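Local coordinates for tail fiber protein (Acinetobacter phage AM24, PDB 5W5P) that probably binds and degrades the capsular polysaccharide of its host Acinetobacter baumannii, serving the phage as a trimeric tailspike, at residues 261-267 with 283-289; 271-277 with 293-299. All blocks are in the same frame, centred on the assembly; numbering follows the deposited sequence.

Contact 1: 261-267 with 283-289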
ATOM      1  N   THR A 261      -8.280  12.667  -2.414  1.00 38.87           N
ATOM      2  CA  THR A 261      -7.995  11.508  -1.577  1.00 35.79           C
ATOM      3  C   THR A 261      -9.179  11.287  -0.647  1.00 37.73           C
ATOM      4  O   THR A 261      -9.483  12.144   0.188  1.00 43.04           O
ATOM      5  CB  THR A 261      -6.710  11.705  -0.770  1.00 36.37           C
ATOM      6  OG1 THR A 261      -5.591  11.801  -1.659  1.00 37.42           O
ATOM      7  CG2 THR A 261      -6.489  10.541   0.197  1.00 34.41           C
ATOM      8  N   ILE A 262      -9.842  10.146  -0.795  1.00 35.25           N
ATOM      9  CA  ILE A 262     -11.004   9.778   0.005  1.00 35.65           C
ATOM     10  C   ILE A 262     -10.605   8.568   0.839  1.00 39.86           C
ATOM     11  O   ILE A 262     -10.505   7.450   0.317  1.00 41.00           O
ATOM     12  CB  ILE A 262     -12.222   9.479  -0.879  1.00 33.34           C
ATOM     13  CG1 ILE A 262     -12.543  10.690  -1.751  1.00 35.96           C
ATOM     14  CG2 ILE A 262     -13.416   9.069  -0.035  1.00 34.31           C
ATOM     15  CD1 ILE A 262     -13.721  10.494  -2.673  1.00 40.43           C
ATOM     16  N   GLU A 263     -10.375   8.786   2.135  1.00 40.03           N
ATOM     17  CA  GLU A 263      -9.734   7.790   2.982  1.00 39.55           C
ATOM     18  C   GLU A 263     -10.334   7.811   4.382  1.00 42.30           C
ATOM     19  O   GLU A 263     -10.597   8.881   4.932  1.00 42.75           O
ATOM     20  CB  GLU A 263      -8.218   8.040   3.054  1.00 41.85           C
ATOM     21  CG  GLU A 263      -7.408   6.891   3.633  1.00 50.26           C
ATOM     22  CD  GLU A 263      -5.908   7.149   3.603  1.00 54.32           C
ATOM     23  OE1 GLU A 263      -5.134   6.198   3.841  1.00 56.00           O
ATOM     24  OE2 GLU A 263      -5.504   8.305   3.354  1.00 55.41           O
ATOM     25  N   GLU A 264     -10.550   6.619   4.946  1.00 41.85           N
ATOM     26  CA  GLU A 264     -10.965   6.447   6.344  1.00 42.58           C
ATOM     27  C   GLU A 264     -12.311   7.117   6.637  1.00 41.77           C
ATOM     28  O   GLU A 264     -12.478   7.825   7.634  1.00 41.29           O
ATOM     29  CB  GLU A 264      -9.879   6.947   7.301  1.00 49.07           C
ATOM     30  CG  GLU A 264      -8.798   5.906   7.598  1.00 61.65           C
ATOM     31  CD  GLU A 264      -7.384   6.450   7.435  1.00 68.22           C
ATOM     32  OE1 GLU A 264      -7.147   7.618   7.826  1.00 71.07           O
ATOM     33  OE2 GLU A 264      -6.515   5.711   6.913  1.00 67.73           O
ATOM     34  N   ASN A 265     -13.289   6.864   5.772  1.00 41.61           N
ATOM     35  CA  ASN A 265     -14.646   7.366   5.936  1.00 39.64           C
ATOM     36  C   ASN A 265     -15.606   6.209   6.178  1.00 40.17           C
ATOM     37  O   ASN A 265     -15.251   5.035   6.051  1.00 45.01           O
ATOM     38  CB  ASN A 265     -15.106   8.166   4.711  1.00 34.25           C
ATOM     39  CG  ASN A 265     -14.308   9.432   4.509  1.00 37.99           C
ATOM     40  OD1 ASN A 265     -14.384  10.366   5.314  1.00 44.09           O
ATOM     41  ND2 ASN A 265     -13.536   9.476   3.427  1.00 36.04           N
ATOM     42  N   HIS A 266     -16.842   6.562   6.519  1.00 36.40           N
ATOM     43  CA  HIS A 266     -17.926   5.605   6.719  1.00 34.70           C
ATOM     44  C   HIS A 266     -19.018   5.931   5.698  1.00 35.14           C
ATOM     45  O   HIS A 266     -19.831   6.834   5.909  1.00 37.24           O
ATOM     46  CB  HIS A 266     -18.453   5.670   8.157  1.00 42.11           C
ATOM     47  CG  HIS A 266     -17.392   5.502   9.203  1.00 40.67           C
ATOM     48  ND1 HIS A 266     -17.225   4.332   9.913  1.00 42.04           N
ATOM     49  CD2 HIS A 266     -16.454   6.360   9.669  1.00 40.57           C
ATOM     50  CE1 HIS A 266     -16.226   4.474  10.767  1.00 40.70           C
ATOM     51  NE2 HIS A 266     -15.741   5.696  10.637  1.00 40.14           N
ATOM     52  N   LEU A 267     -19.028   5.201   4.584  1.00 35.41           N
ATOM     53  CA  LEU A 267     -19.985   5.422   3.506  1.00 34.85           C
ATOM     54  C   LEU A 267     -21.101   4.391   3.583  1.00 39.72           C
ATOM     55  O   LEU A 267     -20.848   3.194   3.742  1.00 46.06           O
ATOM     56  CB  LEU A 267     -19.314   5.340   2.133  1.00 34.46           C
ATOM     57  CG  LEU A 267     -17.969   6.044   1.942  1.00 41.82           C
ATOM     58  CD1 LEU A 267     -17.527   5.957   0.499  1.00 42.48           C
ATOM     59  CD2 LEU A 267     -18.054   7.496   2.381  1.00 46.86           C
ATOM     60  N   THR A 283      -7.334   8.884  -5.133  1.00 36.55           N
ATOM     61  CA  THR A 283      -7.122   7.890  -4.087  1.00 37.03           C
ATOM     62  C   THR A 283      -8.441   7.626  -3.379  1.00 41.66           C
ATOM     63  O   THR A 283      -9.098   8.567  -2.919  1.00 43.72           O
ATOM     64  CB  THR A 283      -6.069   8.350  -3.071  1.00 34.60           C
ATOM     65  OG1 THR A 283      -4.895   8.801  -3.761  1.00 34.75           O
ATOM     66  CG2 THR A 283      -5.703   7.204  -2.143  1.00 31.71           C
ATOM     67  N   VAL A 284      -8.837   6.353  -3.313  1.00 39.15           N
ATOM     68  CA  VAL A 284     -10.019   5.962  -2.555  1.00 37.96           C
ATOM     69  C   VAL A 284      -9.679   4.699  -1.773  1.00 40.11           C
ATOM     70  O   VAL A 284      -9.850   3.583  -2.275  1.00 42.06           O
ATOM     71  CB  VAL A 284     -11.238   5.751  -3.475  1.00 37.25           C
ATOM     72  CG1 VAL A 284     -12.448   5.343  -2.660  1.00 34.28           C
ATOM     73  CG2 VAL A 284     -11.537   7.013  -4.294  1.00 33.45           C
ATOM     74  N   SER A 285      -9.195   4.864  -0.540  1.00 40.19           N
ATOM     75  CA  SER A 285      -8.620   3.763   0.220  1.00 38.89           C
ATOM     76  C   SER A 285      -9.155   3.727   1.647  1.00 43.60           C
ATOM     77  O   SER A 285      -9.415   4.767   2.260  1.00 44.39           O
ATOM     78  CB  SER A 285      -7.091   3.863   0.261  1.00 36.81           C
ATOM     79  OG  SER A 285      -6.534   3.782  -1.037  1.00 41.13           O
ATOM     80  N   ARG A 286      -9.307   2.502   2.168  1.00 41.94           N
ATOM     81  CA  ARG A 286      -9.572   2.250   3.586  1.00 37.76           C
ATOM     82  C   ARG A 286     -10.859   2.938   4.056  1.00 37.12           C
ATOM     83  O   ARG A 286     -10.906   3.567   5.114  1.00 32.90           O
ATOM     84  CB  ARG A 286      -8.372   2.666   4.448  1.00 32.88           C
ATOM     85  CG  ARG A 286      -7.118   1.817   4.225  1.00 33.07           C
ATOM     86  CD  ARG A 286      -5.847   2.525   4.696  1.00 35.77           C
ATOM     87  NE  ARG A 286      -5.314   3.450   3.695  1.00 37.31           N
ATOM     88  CZ  ARG A 286      -4.466   3.107   2.726  1.00 40.29           C
ATOM     89  NH1 ARG A 286      -4.044   1.857   2.618  1.00 45.46           N
ATOM     90  NH2 ARG A 286      -4.035   4.016   1.861  1.00 32.49           N
ATOM     91  N   ASN A 287     -11.919   2.793   3.270  1.00 33.97           N
ATOM     92  CA  ASN A 287     -13.236   3.297   3.633  1.00 34.36           C
ATOM     93  C   ASN A 287     -14.177   2.135   3.924  1.00 39.47           C
ATOM     94  O   ASN A 287     -14.165   1.126   3.218  1.00 50.18           O
ATOM     95  CB  ASN A 287     -13.838   4.167   2.523  1.00 35.97           C
ATOM     96  CG  ASN A 287     -12.942   5.313   2.116  1.00 41.08           C
ATOM     97  OD1 ASN A 287     -12.146   5.196   1.178  1.00 47.84           O
ATOM     98  ND2 ASN A 287     -13.088   6.441   2.795  1.00 34.26           N
ATOM     99  N   PHE A 288     -15.001   2.289   4.957  1.00 36.92           N
ATOM    100  CA  PHE A 288     -16.037   1.313   5.295  1.00 39.61           C
ATOM    101  C   PHE A 288     -17.294   1.654   4.495  1.00 42.26           C
ATOM    102  O   PHE A 288     -18.066   2.535   4.879  1.00 46.92           O
ATOM    103  CB  PHE A 288     -16.322   1.334   6.795  1.00 42.15           C
ATOM    104  CG  PHE A 288     -15.151   0.929   7.652  1.00 38.95           C
ATOM    105  CD1 PHE A 288     -14.307  -0.100   7.254  1.00 39.33           C
ATOM    106  CD2 PHE A 288     -14.898   1.572   8.860  1.00 37.78           C
ATOM    107  CE1 PHE A 288     -13.235  -0.482   8.042  1.00 35.08           C
ATOM    108  CE2 PHE A 288     -13.826   1.194   9.655  1.00 35.47           C
ATOM    109  CZ  PHE A 288     -12.993   0.162   9.243  1.00 40.54           C
ATOM    110  N   CYS A 289     -17.518   0.959   3.381  1.00 42.91           N
ATOM    111  CA  CYS A 289     -18.659   1.242   2.510  1.00 43.18           C
ATOM    112  C   CYS A 289     -19.690   0.128   2.624  1.00 41.28           C
ATOM    113  O   CYS A 289     -19.408  -1.023   2.274  1.00 43.49           O
ATOM    114  CB  CYS A 289     -18.224   1.409   1.057  1.00 34.22           C
ATOM    115  SG  CYS A 289     -16.718   2.359   0.827  1.00 34.06           S
TER
HETATM  116  O   HOH W   1      -4.782  11.353  -4.301  1.00 40.27           O
HETATM  117  O   HOH W   2     -12.989   3.954   7.659  1.00 33.30           O
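Phe288 lies beside His266, and Leu267 beside Cys289, where two successive coils of a parallel beta-helix run in step. Strand 261-263 pairs with 283-285; after a tight turn in each coil, 266-267 pairs with 288-289. The turn residues Glu264 and Arg286 both adopt left-handed backbone angles, and an asparagine follows each. Asn265 and Asn287 point the same way with amide planes 9° apart, echoing the stacked turn asparagines known from parallel beta-helices. Asn265 is held by Gly234 and Met231 of the preceding coil. Asn287 N hydrogen-bonds Asn314 OD1, and its short amide side chain, suited to such turns, reaches the turn backbone of 261-267.

On the face carrying Phe288, the phenyl edge is turned toward the imidazole face in an offset edge-to-face pair, with Phe288 CD2 3.7 Å from His266 CE1. The flat, apolar ring also packs on Thr261 of the second subunit, while His266 NE2 hydrogen-bonds Glu203 there, so these aromatics suit a trimer interface. Leu267 points instead into the coil. Its CG sits anti to the carbonyl carbon (chi1 -44°), and CD1 lies 3.7 Å from Cys289 SG. Ile262 shares this apolar interior with Leu242 and Ile274. Its backbone is gripped from both ends: Ile262 N donates to Thr283 O at 2.7 Å, and Ser285 N donates to Ile262 O at 3.0 Å.

Back at the subunit interface, Glu263 extends alongside Arg286. Arg286 NE makes a salt bridge to Glu263 OE1 at 2.8 Å, on the anti side, and NH2 adds a weak bond to the same oxygen. Arg286 residues of the other two subunits come close, so the Glu263 carboxylates probably balance the gathered positive charge. One water bridges the two threonines, 2.8 Å from Thr261 OG1 and 2.6 Å from Thr283 OG1.

Contact 2: 271-277 with 293-299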
ATOM      1  N   ASN A 271     -24.955   6.787  -3.662  1.00 48.11           N
ATOM      2  CA  ASN A 271     -25.136   6.390  -5.057  1.00 47.10           C
ATOM      3  C   ASN A 271     -23.800   6.286  -5.779  1.00 43.40           C
ATOM      4  O   ASN A 271     -23.605   5.385  -6.603  1.00 42.83           O
ATOM      5  CB  ASN A 271     -26.048   7.381  -5.782  1.00 51.01           C
ATOM      6  CG  ASN A 271     -27.487   7.293  -5.327  1.00 63.28           C
ATOM      7  OD1 ASN A 271     -27.977   6.219  -4.972  1.00 68.65           O
ATOM      8  ND2 ASN A 271     -28.178   8.429  -5.332  1.00 68.90           N
ATOM      9  N   ARG A 272     -22.886   7.216  -5.508  1.00 40.05           N
ATOM     10  CA  ARG A 272     -21.547   7.204  -6.079  1.00 42.32           C
ATOM     11  C   ARG A 272     -20.577   7.771  -5.057  1.00 44.66           C
ATOM     12  O   ARG A 272     -20.945   8.614  -4.233  1.00 49.82           O
ATOM     13  CB  ARG A 272     -21.444   8.029  -7.373  1.00 41.27           C
ATOM     14  CG  ARG A 272     -22.372   7.601  -8.492  1.00 42.33           C
ATOM     15  CD  ARG A 272     -21.789   6.465  -9.303  1.00 46.47           C
ATOM     16  NE  ARG A 272     -22.572   6.225 -10.515  1.00 50.74           N
ATOM     17  CZ  ARG A 272     -23.571   5.353 -10.595  1.00 46.45           C
ATOM     18  NH1 ARG A 272     -24.231   5.205 -11.735  1.00 45.19           N
ATOM     19  NH2 ARG A 272     -23.908   4.626  -9.534  1.00 44.59           N
ATOM     20  N   ILE A 273     -19.335   7.296  -5.112  1.00 40.39           N
ATOM     21  CA  ILE A 273     -18.265   7.956  -4.376  1.00 35.92           C
ATOM     22  C   ILE A 273     -17.727   9.131  -5.180  1.00 38.60           C
ATOM     23  O   ILE A 273     -17.682  10.269  -4.697  1.00 43.48           O
ATOM     24  CB  ILE A 273     -17.150   6.954  -4.027  1.00 34.63           C
ATOM     25  CG1 ILE A 273     -17.706   5.791  -3.203  1.00 35.37           C
ATOM     26  CG2 ILE A 273     -16.039   7.646  -3.269  1.00 36.08           C
ATOM     27  CD1 ILE A 273     -16.668   4.719  -2.891  1.00 34.60           C
ATOM     28  N   ILE A 274     -17.328   8.873  -6.422  1.00 37.55           N
ATOM     29  CA  ILE A 274     -16.894   9.900  -7.359  1.00 37.03           C
ATOM     30  C   ILE A 274     -17.727   9.756  -8.624  1.00 37.60           C
ATOM     31  O   ILE A 274     -17.891   8.646  -9.143  1.00 36.86           O
ATOM     32  CB  ILE A 274     -15.391   9.791  -7.682  1.00 35.63           C
ATOM     33  CG1 ILE A 274     -14.557   9.999  -6.416  1.00 33.51           C
ATOM     34  CG2 ILE A 274     -15.000  10.793  -8.759  1.00 34.81           C
ATOM     35  CD1 ILE A 274     -13.061  10.005  -6.672  1.00 34.14           C
ATOM     36  N   ASP A 275     -18.262  10.871  -9.113  1.00 38.94           N
ATOM     37  CA  ASP A 275     -19.126  10.885 -10.291  1.00 41.04           C
ATOM     38  C   ASP A 275     -18.546  11.873 -11.300  1.00 42.02           C
ATOM     39  O   ASP A 275     -18.770  13.082 -11.185  1.00 42.94           O
ATOM     40  CB  ASP A 275     -20.555  11.252  -9.902  1.00 42.39           C
ATOM     41  CG  ASP A 275     -21.513  11.182 -11.068  1.00 45.38           C
ATOM     42  OD1 ASP A 275     -22.531  11.909 -11.049  1.00 47.75           O
ATOM     43  OD2 ASP A 275     -21.251  10.397 -12.002  1.00 46.76           O
ATOM     44  N   SER A 276     -17.805  11.366 -12.282  1.00 39.38           N
ATOM     45  CA  SER A 276     -17.217  12.218 -13.310  1.00 38.12           C
ATOM     46  C   SER A 276     -16.850  11.349 -14.516  1.00 41.21           C
ATOM     47  O   SER A 276     -17.328  10.217 -14.648  1.00 45.37           O
ATOM     48  CB  SER A 276     -16.013  12.986 -12.740  1.00 35.81           C
ATOM     49  OG  SER A 276     -15.570  13.966 -13.658  1.00 41.69           O
ATOM     50  N   LYS A 277     -16.006  11.883 -15.399  1.00 41.11           N
ATOM     51  CA  LYS A 277     -15.555  11.162 -16.581  1.00 40.64           C
ATOM     52  C   LYS A 277     -14.041  11.113 -16.718  1.00 39.78           C
ATOM     53  O   LYS A 277     -13.543  10.408 -17.601  1.00 38.70           O
ATOM     54  CB  LYS A 277     -16.144  11.793 -17.854  1.00 42.44           C
ATOM     55  CG  LYS A 277     -17.665  11.740 -17.932  1.00 41.21           C
ATOM     56  CD  LYS A 277     -18.146  10.302 -18.040  1.00 43.09           C
ATOM     57  CE  LYS A 277     -19.610  10.218 -18.428  1.00 42.17           C
ATOM     58  NZ  LYS A 277     -19.981   8.814 -18.763  1.00 43.01           N
ATOM     59  N   TYR A 293     -24.467   2.022  -3.748  1.00 43.86           N
ATOM     60  CA  TYR A 293     -24.927   1.603  -5.066  1.00 44.04           C
ATOM     61  C   TYR A 293     -23.902   1.854  -6.167  1.00 42.69           C
ATOM     62  O   TYR A 293     -24.129   1.438  -7.311  1.00 40.98           O
ATOM     63  CB  TYR A 293     -26.253   2.305  -5.384  1.00 39.00           C
ATOM     64  CG  TYR A 293     -27.286   2.044  -4.319  1.00 39.80           C
ATOM     65  CD1 TYR A 293     -27.859   0.784  -4.184  1.00 40.50           C
ATOM     66  CD2 TYR A 293     -27.664   3.041  -3.426  1.00 41.83           C
ATOM     67  CE1 TYR A 293     -28.797   0.522  -3.200  1.00 44.29           C
ATOM     68  CE2 TYR A 293     -28.605   2.794  -2.433  1.00 45.84           C
ATOM     69  CZ  TYR A 293     -29.169   1.531  -2.322  1.00 46.67           C
ATOM     70  OH  TYR A 293     -30.104   1.272  -1.340  1.00 44.69           O
ATOM     71  N   GLY A 294     -22.783   2.503  -5.853  1.00 40.14           N
ATOM     72  CA  GLY A 294     -21.753   2.765  -6.839  1.00 37.44           C
ATOM     73  C   GLY A 294     -20.527   3.403  -6.221  1.00 41.89           C
ATOM     74  O   GLY A 294     -20.638   4.161  -5.251  1.00 44.86           O
ATOM     75  N   GLY A 295     -19.352   3.101  -6.767  1.00 40.72           N
ATOM     76  CA  GLY A 295     -18.118   3.655  -6.242  1.00 37.94           C
ATOM     77  C   GLY A 295     -17.497   4.720  -7.120  1.00 38.68           C
ATOM     78  O   GLY A 295     -18.101   5.771  -7.353  1.00 35.99           O
ATOM     79  N   VAL A 296     -16.293   4.456  -7.622  1.00 42.73           N
ATOM     80  CA  VAL A 296     -15.539   5.428  -8.408  1.00 40.00           C
ATOM     81  C   VAL A 296     -15.936   5.276  -9.870  1.00 40.83           C
ATOM     82  O   VAL A 296     -15.542   4.315 -10.531  1.00 43.46           O
ATOM     83  CB  VAL A 296     -14.028   5.245  -8.231  1.00 38.10           C
ATOM     84  CG1 VAL A 296     -13.281   6.378  -8.914  1.00 38.39           C
ATOM     85  CG2 VAL A 296     -13.677   5.172  -6.757  1.00 37.60           C
ATOM     86  N   TYR A 297     -16.709   6.227 -10.379  1.00 38.67           N
ATOM     87  CA  TYR A 297     -17.096   6.257 -11.785  1.00 36.40           C
ATOM     88  C   TYR A 297     -16.281   7.345 -12.475  1.00 40.74           C
ATOM     89  O   TYR A 297     -16.481   8.540 -12.218  1.00 44.34           O
ATOM     90  CB  TYR A 297     -18.592   6.515 -11.938  1.00 35.43           C
ATOM     91  CG  TYR A 297     -19.473   5.287 -11.840  1.00 38.03           C
ATOM     92  CD1 TYR A 297     -19.410   4.441 -10.735  1.00 39.26           C
ATOM     93  CD2 TYR A 297     -20.386   4.984 -12.846  1.00 36.61           C
ATOM     94  CE1 TYR A 297     -20.232   3.322 -10.639  1.00 37.47           C
ATOM     95  CE2 TYR A 297     -21.208   3.874 -12.759  1.00 38.46           C
ATOM     96  CZ  TYR A 297     -21.126   3.047 -11.655  1.00 39.29           C
ATOM     97  OH  TYR A 297     -21.950   1.946 -11.573  1.00 41.14           O
ATOM     98  N   LEU A 298     -15.342   6.927 -13.338  1.00 38.74           N
ATOM     99  CA  LEU A 298     -14.547   7.827 -14.170  1.00 40.83           C
ATOM    100  C   LEU A 298     -14.409   7.154 -15.538  1.00 42.18           C
ATOM    101  O   LEU A 298     -13.339   6.701 -15.935  1.00 39.80           O
ATOM    102  CB  LEU A 298     -13.179   8.123 -13.546  1.00 40.21           C
ATOM    103  CG  LEU A 298     -13.134   8.779 -12.162  1.00 38.60           C
ATOM    104  CD1 LEU A 298     -11.748   8.627 -11.535  1.00 37.00           C
ATOM    105  CD2 LEU A 298     -13.539  10.248 -12.239  1.00 34.42           C
ATOM    106  N   ASP A 299     -15.520   7.073 -16.272  1.00 43.52           N
ATOM    107  CA  ASP A 299     -15.613   6.235 -17.465  1.00 44.37           C
ATOM    108  C   ASP A 299     -15.716   7.045 -18.757  1.00 43.17           C
ATOM    109  O   ASP A 299     -16.430   6.666 -19.687  1.00 39.75           O
ATOM    110  CB  ASP A 299     -16.792   5.272 -17.348  1.00 44.44           C
ATOM    111  CG  ASP A 299     -18.088   5.967 -16.967  1.00 42.09           C
ATOM    112  OD1 ASP A 299     -18.059   7.179 -16.654  1.00 37.26           O
ATOM    113  OD2 ASP A 299     -19.143   5.297 -16.993  1.00 39.49           O
TER
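The guanidinium of Arg272 lies flat on the ring of Tyr297, the two planes only 14° apart, with Arg272 CZ 3.7 Å from the ring centroid. The bend at chi2 (-84°) folds the arginine back over the ring: CD makes a CH-pi contact, NE stands above the ring, and Arg272 CZ and NH1 lie over the side of the face formed by Tyr297 CZ and CE2. A bond from Arg272 NH2 to Asn271 O, 3.0 Å long, fixes the guanidinium's rotation. Gly294, having no side chain, lets NH2 pass close to its CA.

Beneath the stack, strands 274-276 and 294-298 pair in parallel on another face of the beta-helix. The chain turns a corner at Ile273, where Gly295 O accepts a bond from Ile273 N at 3.0 Å and a weaker one from Ile274 N. The psi of Gly295 (-117°) suits glycine. The inward side is aliphatic: Leu298 crosses Ile274 with CD2 3.8 Å from Ile274 CG2, and also touches Ser276 CB. Lys277 folds across Asp299 in a weak salt bridge, NZ to OD1 at 3.3 Å, while Asp299 OD2 forms a salt bridge with Lys324.

The chemistry thus divides by side, mostly hydrocarbon within, with Ser276 OG satisfied by Ala245 O, and charge without. Asp345, hydrogen-bonded to the Tyr297 hydroxyl and weakly paired with Arg272, probably reinforces the cation-pi stack by polarising the phenol.

How the contacts relate
From the N terminus the chain passes through 261-267, turns into 271-277, then repeats the circuit one coil later through 283-289 and 293-299. Contact 1 closes the loop that carries 271-277, and contact 2 closes the loop that carries 283-289, so the two cross rather than nest, as expected where each strand meets its counterpart 22 residues on. Together they bond the same two coils on different faces of the beta-helix: contact 1 toward the trimer interface, contact 2 where no other subunit touches its two segments. Their inward side chains meet in the shared core, where Leu267 packs on Ile273 and Val284 on Val296.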